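S-adenosylmethionine-dependent methyltransferase (Clostridium acetobutylicum, PDB 1Y8C) probably transfers a methyl group from S-adenosylmethionine to a substrate that is not known, using a Rossmann-like methyltransferase fold. Local coordinates at residues F140-Y145 / E206-Y211; Q150-N155 / D175-Y180; E70-A75 / L88-I93. All blocks are in the same frame, centred on the assembly; numbering follows the deposited sequence.

How the contacts relate
Contact 3 comes first along the chain and closes before contact 1 opens. Contact 2 falls between the two segments of contact 1. Contacts 1 and 3 both reach the seven-stranded mixed sheet, with centres about 24 Å apart on opposite sides of the chain's centre. Contact 2 packs the end of helix 145-152 on the separate four-stranded antiparallel sheet, which is inserted between strand 136-143 and helix 205-214. Its centre is about 17 Å from that of contact 1 and about 27 Å from that of contact 3. Contacts 1 and 2 touch through a probable hydrogen bond between Tyr145 OH and Asp175 OD1, 2.7 Å long. It joins the start of helix 145-152 to the turn before strand 176-186.

Contact 1: F140-Y145 / E206-Y211; sequences FDINSY and EDIEKY. With SO4 (sulfate ion), chain B.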
loop_
_atom_site.group_PDB
_atom_site.type_symbol
_atom_site.label_atom_id
_atom_site.label_comp_id
_atom_site.label_asym_id
_atom_site.label_seq_id
_atom_site.Cartn_x
_atom_site.Cartn_y
_atom_site.Cartn_z
ATOM N N PHE A 140 6.261 2.571 4.207
ATOM C CA PHE A 140 5.157 1.642 3.990
ATOM C C PHE A 140 4.185 1.707 5.160
ATOM O O PHE A 140 4.555 2.126 6.255
ATOM C CB PHE A 140 5.684 0.212 3.851
ATOM C CG PHE A 140 6.184 -0.387 5.142
ATOM C CD1 PHE A 140 5.373 -1.224 5.899
ATOM C CD2 PHE A 140 7.476 -0.130 5.594
ATOM C CE1 PHE A 140 5.845 -1.800 7.082
ATOM C CE2 PHE A 140 7.955 -0.709 6.787
ATOM C CZ PHE A 140 7.140 -1.543 7.528
ATOM N N ASP A 141 2.940 1.298 4.936
ATOM C CA ASP A 141 1.973 1.310 6.021
ATOM C C ASP A 141 1.300 -0.028 6.154
ATOM O O ASP A 141 1.346 -0.854 5.246
ATOM C CB ASP A 141 0.907 2.380 5.797
ATOM C CG ASP A 141 -0.010 2.059 4.637
ATOM O OD1 ASP A 141 -0.827 1.116 4.749
ATOM O OD2 ASP A 141 0.087 2.754 3.607
ATOM N N ILE A 142 0.670 -0.236 7.300
ATOM C CA ILE A 142 -0.045 -1.470 7.548
ATOM C C ILE A 142 -1.294 -1.159 8.346
ATOM O O ILE A 142 -1.402 -0.101 8.972
ATOM C CB ILE A 142 0.792 -2.462 8.369
ATOM C CG1 ILE A 142 0.975 -1.931 9.797
ATOM C CG2 ILE A 142 2.133 -2.698 7.683
ATOM C CD1 ILE A 142 1.624 -2.924 10.746
ATOM N N ASN A 143 -2.255 -2.071 8.294
ATOM C CA ASN A 143 -3.455 -1.896 9.079
ATOM C C ASN A 143 -2.985 -2.419 10.416
ATOM O O ASN A 143 -2.258 -3.418 10.482
ATOM C CB ASN A 143 -4.613 -2.727 8.537
ATOM C CG ASN A 143 -5.389 -1.999 7.446
ATOM O OD1 ASN A 143 -5.654 -0.803 7.552
ATOM N ND2 ASN A 143 -5.766 -2.720 6.399
ATOM N N SER A 144 -3.365 -1.719 11.476
ATOM C CA SER A 144 -2.953 -2.086 12.818
ATOM C C SER A 144 -3.602 -3.381 13.255
ATOM O O SER A 144 -4.626 -3.802 12.714
ATOM C CB SER A 144 -3.334 -0.992 13.790
ATOM O OG SER A 144 -4.740 -0.913 13.889
ATOM N N TYR A 145 -2.998 -4.017 14.245
ATOM C CA TYR A 145 -3.521 -5.268 14.762
ATOM C C TYR A 145 -4.914 -5.033 15.341
ATOM O O TYR A 145 -5.777 -5.895 15.257
ATOM C CB TYR A 145 -2.601 -5.803 15.857
ATOM C CG TYR A 145 -3.004 -7.161 16.343
ATOM C CD1 TYR A 145 -2.497 -8.319 15.739
ATOM C CD2 TYR A 145 -3.935 -7.300 17.368
ATOM C CE1 TYR A 145 -2.912 -9.582 16.146
ATOM C CE2 TYR A 145 -4.358 -8.551 17.781
ATOM C CZ TYR A 145 -3.849 -9.687 17.171
ATOM O OH TYR A 145 -4.278 -10.925 17.587
ATOM N N GLU A 206 5.416 -5.168 17.474
ATOM C CA GLU A 206 6.558 -5.862 18.038
ATOM C C GLU A 206 7.114 -6.830 16.996
ATOM O O GLU A 206 8.327 -6.933 16.817
ATOM C CB GLU A 206 6.115 -6.621 19.283
ATOM C CG GLU A 206 7.234 -7.215 20.097
ATOM C CD GLU A 206 6.716 -8.099 21.223
ATOM O OE1 GLU A 206 7.548 -8.572 22.034
ATOM O OE2 GLU A 206 5.480 -8.327 21.297
ATOM N N ASP A 207 6.218 -7.528 16.307
ATOM C CA ASP A 207 6.603 -8.485 15.269
ATOM C C ASP A 207 7.187 -7.786 14.050
ATOM O O ASP A 207 8.134 -8.273 13.438
ATOM C CB ASP A 207 5.390 -9.294 14.821
ATOM C CG ASP A 207 4.824 -10.157 15.924
ATOM O OD1 ASP A 207 3.618 -10.503 15.828
ATOM O OD2 ASP A 207 5.580 -10.490 16.872
ATOM N N ILE A 208 6.598 -6.658 13.682
ATOM C CA ILE A 208 7.078 -5.922 12.534
ATOM C C ILE A 208 8.478 -5.403 12.819
ATOM O O ILE A 208 9.385 -5.535 11.998
ATOM C CB ILE A 208 6.158 -4.734 12.213
ATOM C CG1 ILE A 208 4.812 -5.246 11.697
ATOM C CG2 ILE A 208 6.833 -3.819 11.195
ATOM C CD1 ILE A 208 4.880 -5.933 10.342
ATOM N N GLU A 209 8.643 -4.802 13.991
ATOM C CA GLU A 209 9.925 -4.258 14.389
ATOM C C GLU A 209 10.998 -5.338 14.334
ATOM O O GLU A 209 12.105 -5.092 13.850
ATOM C CB GLU A 209 9.813 -3.656 15.792
ATOM C CG GLU A 209 9.593 -2.135 15.769
ATOM C CD GLU A 209 8.269 -1.668 16.383
ATOM O OE1 GLU A 209 8.103 -1.787 17.618
ATOM O OE2 GLU A 209 7.403 -1.172 15.625
ATOM N N LYS A 210 10.665 -6.538 14.807
ATOM C CA LYS A 210 11.617 -7.648 14.789
ATOM C C LYS A 210 11.947 -8.040 13.341
ATOM O O LYS A 210 13.114 -8.117 12.968
ATOM C CB LYS A 210 11.048 -8.853 15.552
ATOM C CG LYS A 210 12.079 -9.952 15.818
ATOM C CD LYS A 210 11.533 -11.104 16.674
ATOM C CE LYS A 210 10.627 -12.052 15.887
ATOM N NZ LYS A 210 11.357 -12.838 14.835
ATOM N N TYR A 211 10.915 -8.269 12.531
ATOM C CA TYR A 211 11.098 -8.641 11.133
ATOM C C TYR A 211 11.861 -7.576 10.356
ATOM O O TYR A 211 12.575 -7.888 9.407
ATOM C CB TYR A 211 9.742 -8.890 10.474
ATOM C CG TYR A 211 8.953 -10.022 11.098
ATOM C CD1 TYR A 211 7.578 -10.148 10.875
ATOM C CD2 TYR A 211 9.582 -10.978 11.901
ATOM C CE1 TYR A 211 6.853 -11.198 11.441
ATOM C CE2 TYR A 211 8.866 -12.031 12.467
ATOM C CZ TYR A 211 7.502 -12.139 12.232
ATOM O OH TYR A 211 6.804 -13.204 12.767
HETATM S S SO4 B . 1.982 -4.598 20.098
HETATM O O1 SO4 B . 1.865 -3.124 20.150
HETATM O O2 SO4 B . 3.355 -4.968 19.699
HETATM O O3 SO4 B . 1.689 -5.164 21.435
HETATM O O4 SO4 B . 1.016 -5.137 19.117
#
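The Phe140 ring meets Ile208 with its edge. Ile208 CG2 sits near the ring plane, 4.3 Å from Phe140 CZ. Phe138 stacks on the same ring. A second flat group lies within the helix: one face of the Tyr211 ring has Asp207 O 3.0 Å above its plane, offset toward the rim. The Tyr211 side chain packs on helix 118-129, through Leu121 and Phe125 among others.

Next to the Phe140 edge, Ile142 and Ile208 reach for each other tip to tip. Ile142 CD1 is 4.1 Å from Ile208 CG1. Ile142 CG1 lies between its backbone N and carbonyl carbon (chi1 68°), and the branch then extends straight to CD1, which carries the methyl out toward the helix. Ile208 uses both its branches: CG1 meets Ile142 and CG2 meets Phe140. All three side chains are buried and apolar, and no hydrogen bond joins the segments. Tyr240 of strand 237-244 also touches Ile208.

Strand 136-143 is the fifth in chain order of the mixed sheet, whose strand order is 3-2-1-4-5-7-6. This order, with an antiparallel seventh strand, is that of Rossmann-like methyltransferases. Helix 205-214 leads into the sixth strand, at the edge of the sheet. Phe140 and Ile142 face the helix. The alternate residue Asp141 instead forms a salt bridge with Arg237 and accepts a hydrogen bond from Tyr226.

Near the start of the helix, Glu206 N donates a hydrogen bond to O2 of a sulfate ion at 3.0 Å, with a bent N-H...O angle of 142°. The sulfate probably comes from the crystallisation liquor. The positive end of the helix dipole may help to hold it. Glu206 CB also lies 3.2 Å from sulfate O2.

Contact 2: Q150-N155 / D175-Y180; sequences QVLGNN and DLVSMY
Leu152 ends helix 145-152 in a wider pi-type turn, and Gly153 is the first to leave helical geometry, with a positive phi of 44°; the Leu152 side chain meets Val177 and Met179 of strand 176-186. Leu152 CD1 does the touching on the helix side. Leu152 CD1 lies 4.2 Å from Val177 CG1 and 4.4 Å from SE of Met179, which is a selenomethionine. One methyl therefore serves two strand residues. These are two apart in the strand, while Ser178 between them points away from the helix end. All three touching side chains are buried, and their contact is purely apolar.

The turn after the helix is closed by its own bonds. Leu152 O accepts a hydrogen bond from Asn155 N at 3.2 Å, and Asn155 ND2 adds a weak bond of 3.1 Å to Leu152 O. Asn154 OD1 accepts a hydrogen bond from the backbone N of Phe172, which links this turn to strand 164-173.

Around the contact, Val177 also packs on Leu148 of the helix and Phe172 of strand 164-173. Leu152 and Met179 both touch Asn170. Helix 145-152 thus lies against the four-stranded antiparallel sheet, over strands 164-173 and 176-186.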
loop_
_atom_site.group_PDB
_atom_site.type_symbol
_atom_site.label_atom_id
_atom_site.label_comp_id
_atom_site.label_asym_id
_atom_site.label_seq_id
_atom_site.Cartn_x
_atom_site.Cartn_y
_atom_site.Cartn_z
ATOM N N GLN A 150 -10.241 -6.099 15.946
ATOM C CA GLN A 150 -11.426 -5.546 16.585
ATOM C C GLN A 150 -12.346 -4.809 15.622
ATOM O O GLN A 150 -13.431 -5.284 15.311
ATOM C CB GLN A 150 -11.023 -4.597 17.709
ATOM C CG GLN A 150 -10.113 -5.211 18.747
ATOM C CD GLN A 150 -10.675 -6.493 19.299
ATOM O OE1 GLN A 150 -11.888 -6.672 19.353
ATOM N NE2 GLN A 150 -9.797 -7.393 19.722
ATOM N N VAL A 151 -11.909 -3.645 15.153
ATOM C CA VAL A 151 -12.711 -2.829 14.251
ATOM C C VAL A 151 -13.278 -3.609 13.063
ATOM O O VAL A 151 -14.380 -3.313 12.594
ATOM C CB VAL A 151 -11.904 -1.623 13.752
ATOM C CG1 VAL A 151 -12.822 -0.639 13.060
ATOM C CG2 VAL A 151 -11.192 -0.961 14.927
ATOM N N LEU A 152 -12.539 -4.593 12.558
ATOM C CA LEU A 152 -13.057 -5.406 11.461
ATOM C C LEU A 152 -13.631 -6.699 12.029
ATOM O O LEU A 152 -14.825 -6.962 11.897
ATOM C CB LEU A 152 -11.971 -5.746 10.444
ATOM C CG LEU A 152 -11.566 -4.685 9.425
ATOM C CD1 LEU A 152 -10.669 -5.339 8.398
ATOM C CD2 LEU A 152 -12.787 -4.108 8.735
ATOM N N GLY A 153 -12.775 -7.494 12.667
ATOM C CA GLY A 153 -13.209 -8.752 13.247
ATOM C C GLY A 153 -14.128 -9.574 12.363
ATOM O O GLY A 153 -13.766 -9.910 11.235
ATOM N N ASN A 154 -15.315 -9.894 12.885
ATOM C CA ASN A 154 -16.329 -10.679 12.174
ATOM C C ASN A 154 -17.627 -9.867 12.020
ATOM O O ASN A 154 -18.692 -10.309 12.445
ATOM C CB ASN A 154 -16.645 -11.962 12.954
ATOM C CG ASN A 154 -15.414 -12.819 13.208
ATOM O OD1 ASN A 154 -14.945 -13.545 12.329
ATOM N ND2 ASN A 154 -14.882 -12.733 14.422
ATOM N N ASN A 155 -17.538 -8.685 11.416
ATOM C CA ASN A 155 -18.706 -7.822 11.218
ATOM C C ASN A 155 -19.153 -7.753 9.756
ATOM O O ASN A 155 -18.443 -7.212 8.909
ATOM C CB ASN A 155 -18.405 -6.392 11.696
ATOM C CG ASN A 155 -18.185 -6.297 13.202
ATOM O OD1 ASN A 155 -19.039 -6.703 13.996
ATOM N ND2 ASN A 155 -17.044 -5.736 13.602
ATOM N N ASP A 175 -5.294 -14.534 13.999
ATOM C CA ASP A 175 -4.571 -13.398 13.451
ATOM C C ASP A 175 -4.731 -13.143 11.953
ATOM O O ASP A 175 -4.009 -12.319 11.383
ATOM C CB ASP A 175 -3.089 -13.535 13.770
ATOM C CG ASP A 175 -2.833 -13.684 15.242
ATOM O OD1 ASP A 175 -3.445 -12.914 16.017
ATOM O OD2 ASP A 175 -2.026 -14.566 15.617
ATOM N N LEU A 176 -5.665 -13.836 11.315
ATOM C CA LEU A 176 -5.889 -13.647 9.893
ATOM C C LEU A 176 -7.313 -13.183 9.651
ATOM O O LEU A 176 -8.259 -13.775 10.167
ATOM C CB LEU A 176 -5.646 -14.954 9.135
ATOM C CG LEU A 176 -5.685 -14.865 7.605
ATOM C CD1 LEU A 176 -4.570 -13.944 7.127
ATOM C CD2 LEU A 176 -5.501 -16.249 6.987
ATOM N N VAL A 177 -7.462 -12.123 8.867
ATOM C CA VAL A 177 -8.775 -11.592 8.544
ATOM C C VAL A 177 -9.116 -11.916 7.106
ATOM O O VAL A 177 -8.348 -11.615 6.199
ATOM C CB VAL A 177 -8.817 -10.066 8.694
ATOM C CG1 VAL A 177 -10.178 -9.534 8.267
ATOM C CG2 VAL A 177 -8.533 -9.684 10.122
ATOM N N SER A 178 -10.268 -12.531 6.889
ATOM C CA SER A 178 -10.674 -12.849 5.529
ATOM C C SER A 178 -11.853 -11.953 5.172
ATOM O O SER A 178 -12.874 -11.946 5.858
ATOM C CB SER A 178 -11.059 -14.316 5.441
ATOM O OG SER A 178 -10.071 -15.100 6.094
HETATM N N MSE A 179 -11.695 -11.185 4.104
HETATM C CA MSE A 179 -12.724 -10.264 3.677
HETATM C C MSE A 179 -13.362 -10.716 2.382
HETATM O O MSE A 179 -12.677 -10.980 1.398
HETATM C CB MSE A 179 -12.120 -8.881 3.477
HETATM C CG MSE A 179 -11.223 -8.413 4.612
HETATM SE SE MSE A 179 -10.388 -6.708 4.205
HETATM C CE MSE A 179 -8.545 -7.272 4.042
ATOM N N TYR A 180 -14.681 -10.801 2.383
ATOM C CA TYR A 180 -15.396 -11.198 1.187
ATOM C C TYR A 180 -16.303 -10.031 0.847
ATOM O O TYR A 180 -17.151 -9.637 1.650
ATOM C CB TYR A 180 -16.206 -12.464 1.459
ATOM C CG TYR A 180 -15.384 -13.601 2.034
ATOM C CD1 TYR A 180 -14.908 -13.548 3.346
ATOM C CD2 TYR A 180 -15.082 -14.728 1.270
ATOM C CE1 TYR A 180 -14.158 -14.590 3.886
ATOM C CE2 TYR A 180 -14.332 -15.779 1.801
ATOM C CZ TYR A 180 -13.875 -15.705 3.109
ATOM O OH TYR A 180 -13.163 -16.752 3.664
#

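Contact 3: E70-A75 / L88-I93; sequences EMLSEA and LACQDI
Leu72 of helix 69-81 puts its CD1 methyl against the backbone of Ala89 and Cys90. Leu72 CD1 is 3.6 Å from Cys90 N and 3.7 Å from Ala89 C. The same methyl, Leu72 CD1, meets Cys90 CB at 3.7 Å. The other branch, Leu72 CD2, faces Leu88 CB at 4.4 Å. Leu88 answers from its own side: Leu88 CD1 lies 4.1 Å from Leu72 O. Its CG stands beside its backbone N and anti to the carbonyl carbon (chi1 -53°), and this carries the side chain toward the helix, where it also touches Glu76 and Phe79. No hydrogen bond crosses between the segments.

In the next shell, Cys46 packs on Leu72 from the loop after strand 40-44. Met71 N is hydrogen-bonded to Ser68 OG just before the helix. On the strand side, Ala89 shares backbone hydrogen bonding with Ala64 of strand 61-65, which joins this edge strand to its neighbour in the sheet.

Strand 61-65, helix 69-81 and strand 87-89 form a beta-alpha-beta crossover of the Rossmann-like core. In related methyltransferases the loops after these strands help to line the pocket for S-adenosylmethionine, and the same is probable here.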
loop_
_atom_site.group_PDB
_atom_site.type_symbol
_atom_site.label_atom_id
_atom_site.label_comp_id
_atom_site.label_asym_id
_atom_site.label_seq_id
_atom_site.Cartn_x
_atom_site.Cartn_y
_atom_site.Cartn_z
ATOM N N GLU A 70 -3.827 -6.532 -14.649
ATOM C CA GLU A 70 -4.969 -5.683 -14.944
ATOM C C GLU A 70 -4.740 -4.259 -14.453
ATOM O O GLU A 70 -4.970 -3.290 -15.177
ATOM C CB GLU A 70 -6.223 -6.271 -14.300
ATOM C CG GLU A 70 -7.451 -6.227 -15.188
ATOM C CD GLU A 70 -8.611 -7.021 -14.610
ATOM O OE1 GLU A 70 -9.081 -6.658 -13.507
ATOM O OE2 GLU A 70 -9.049 -8.007 -15.253
HETATM N N MSE A 71 -4.270 -4.142 -13.222
HETATM C CA MSE A 71 -4.018 -2.842 -12.639
HETATM C C MSE A 71 -2.844 -2.116 -13.282
HETATM O O MSE A 71 -2.901 -0.906 -13.487
HETATM C CB MSE A 71 -3.761 -2.994 -11.154
HETATM C CG MSE A 71 -4.780 -3.853 -10.474
HETATM SE SE MSE A 71 -5.390 -3.011 -8.884
HETATM C CE MSE A 71 -7.050 -2.339 -9.639
ATOM N N LEU A 72 -1.775 -2.844 -13.591
ATOM C CA LEU A 72 -0.612 -2.221 -14.200
ATOM C C LEU A 72 -1.015 -1.502 -15.460
ATOM O O LEU A 72 -0.599 -0.370 -15.711
ATOM C CB LEU A 72 0.451 -3.261 -14.531
ATOM C CG LEU A 72 1.481 -3.511 -13.438
ATOM C CD1 LEU A 72 2.551 -4.429 -14.002
ATOM C CD2 LEU A 72 2.107 -2.194 -12.972
ATOM N N SER A 73 -1.836 -2.176 -16.252
ATOM C CA SER A 73 -2.327 -1.620 -17.504
ATOM C C SER A 73 -3.064 -0.296 -17.235
ATOM O O SER A 73 -2.847 0.695 -17.939
ATOM C CB SER A 73 -3.252 -2.631 -18.181
ATOM O OG SER A 73 -3.715 -2.135 -19.416
ATOM N N GLU A 74 -3.921 -0.276 -16.214
ATOM C CA GLU A 74 -4.637 0.944 -15.875
ATOM C C GLU A 74 -3.651 2.050 -15.560
ATOM O O GLU A 74 -3.697 3.126 -16.152
ATOM C CB GLU A 74 -5.550 0.734 -14.667
ATOM C CG GLU A 74 -6.863 0.061 -14.998
ATOM C CD GLU A 74 -7.705 0.882 -15.963
ATOM O OE1 GLU A 74 -7.343 0.964 -17.159
ATOM O OE2 GLU A 74 -8.720 1.459 -15.519
ATOM N N ALA A 75 -2.757 1.784 -14.620
ATOM C CA ALA A 75 -1.763 2.770 -14.232
ATOM C C ALA A 75 -1.005 3.266 -15.458
ATOM O O ALA A 75 -0.757 4.460 -15.593
ATOM C CB ALA A 75 -0.799 2.164 -13.220
ATOM N N LEU A 88 7.501 -0.017 -15.751
ATOM C CA LEU A 88 6.581 -0.920 -15.066
ATOM C C LEU A 88 7.076 -2.376 -15.032
ATOM O O LEU A 88 7.869 -2.805 -15.874
ATOM C CB LEU A 88 5.211 -0.841 -15.742
ATOM C CG LEU A 88 4.600 0.559 -15.913
ATOM C CD1 LEU A 88 3.290 0.459 -16.662
ATOM C CD2 LEU A 88 4.386 1.203 -14.561
ATOM N N ALA A 89 6.622 -3.135 -14.045
ATOM C CA ALA A 89 7.011 -4.537 -13.943
ATOM C C ALA A 89 6.028 -5.313 -13.074
ATOM O O ALA A 89 5.707 -4.901 -11.959
ATOM C CB ALA A 89 8.431 -4.668 -13.388
ATOM N N CYS A 90 5.544 -6.432 -13.605
ATOM C CA CYS A 90 4.600 -7.274 -12.893
ATOM C C CYS A 90 5.401 -8.315 -12.127
ATOM O O CYS A 90 6.000 -9.204 -12.728
ATOM C CB CYS A 90 3.661 -7.957 -13.886
ATOM S SG CYS A 90 2.181 -8.670 -13.129
ATOM N N GLN A 91 5.426 -8.195 -10.802
ATOM C CA GLN A 91 6.171 -9.124 -9.954
ATOM C C GLN A 91 5.571 -9.219 -8.574
ATOM O O GLN A 91 4.842 -8.329 -8.140
ATOM C CB GLN A 91 7.618 -8.669 -9.793
ATOM C CG GLN A 91 8.422 -8.713 -11.053
ATOM C CD GLN A 91 9.824 -8.202 -10.856
ATOM O OE1 GLN A 91 10.301 -8.066 -9.730
ATOM N NE2 GLN A 91 10.504 -7.932 -11.956
ATOM N N ASP A 92 5.893 -10.305 -7.884
ATOM C CA ASP A 92 5.426 -10.504 -6.520
ATOM C C ASP A 92 6.432 -9.834 -5.576
ATOM O O ASP A 92 7.621 -10.151 -5.602
ATOM C CB ASP A 92 5.326 -12.002 -6.210
ATOM C CG ASP A 92 5.078 -12.282 -4.734
ATOM O OD1 ASP A 92 4.101 -11.731 -4.175
ATOM O OD2 ASP A 92 5.862 -13.056 -4.130
ATOM N N ILE A 93 5.946 -8.907 -4.751
ATOM C CA ILE A 93 6.784 -8.171 -3.793
ATOM C C ILE A 93 7.737 -9.060 -2.984
ATOM O O ILE A 93 8.847 -8.649 -2.650
ATOM C CB ILE A 93 5.921 -7.365 -2.775
ATOM C CG1 ILE A 93 4.458 -7.307 -3.232
ATOM C CG2 ILE A 93 6.457 -5.950 -2.648
ATOM C CD1 ILE A 93 3.519 -6.710 -2.197
#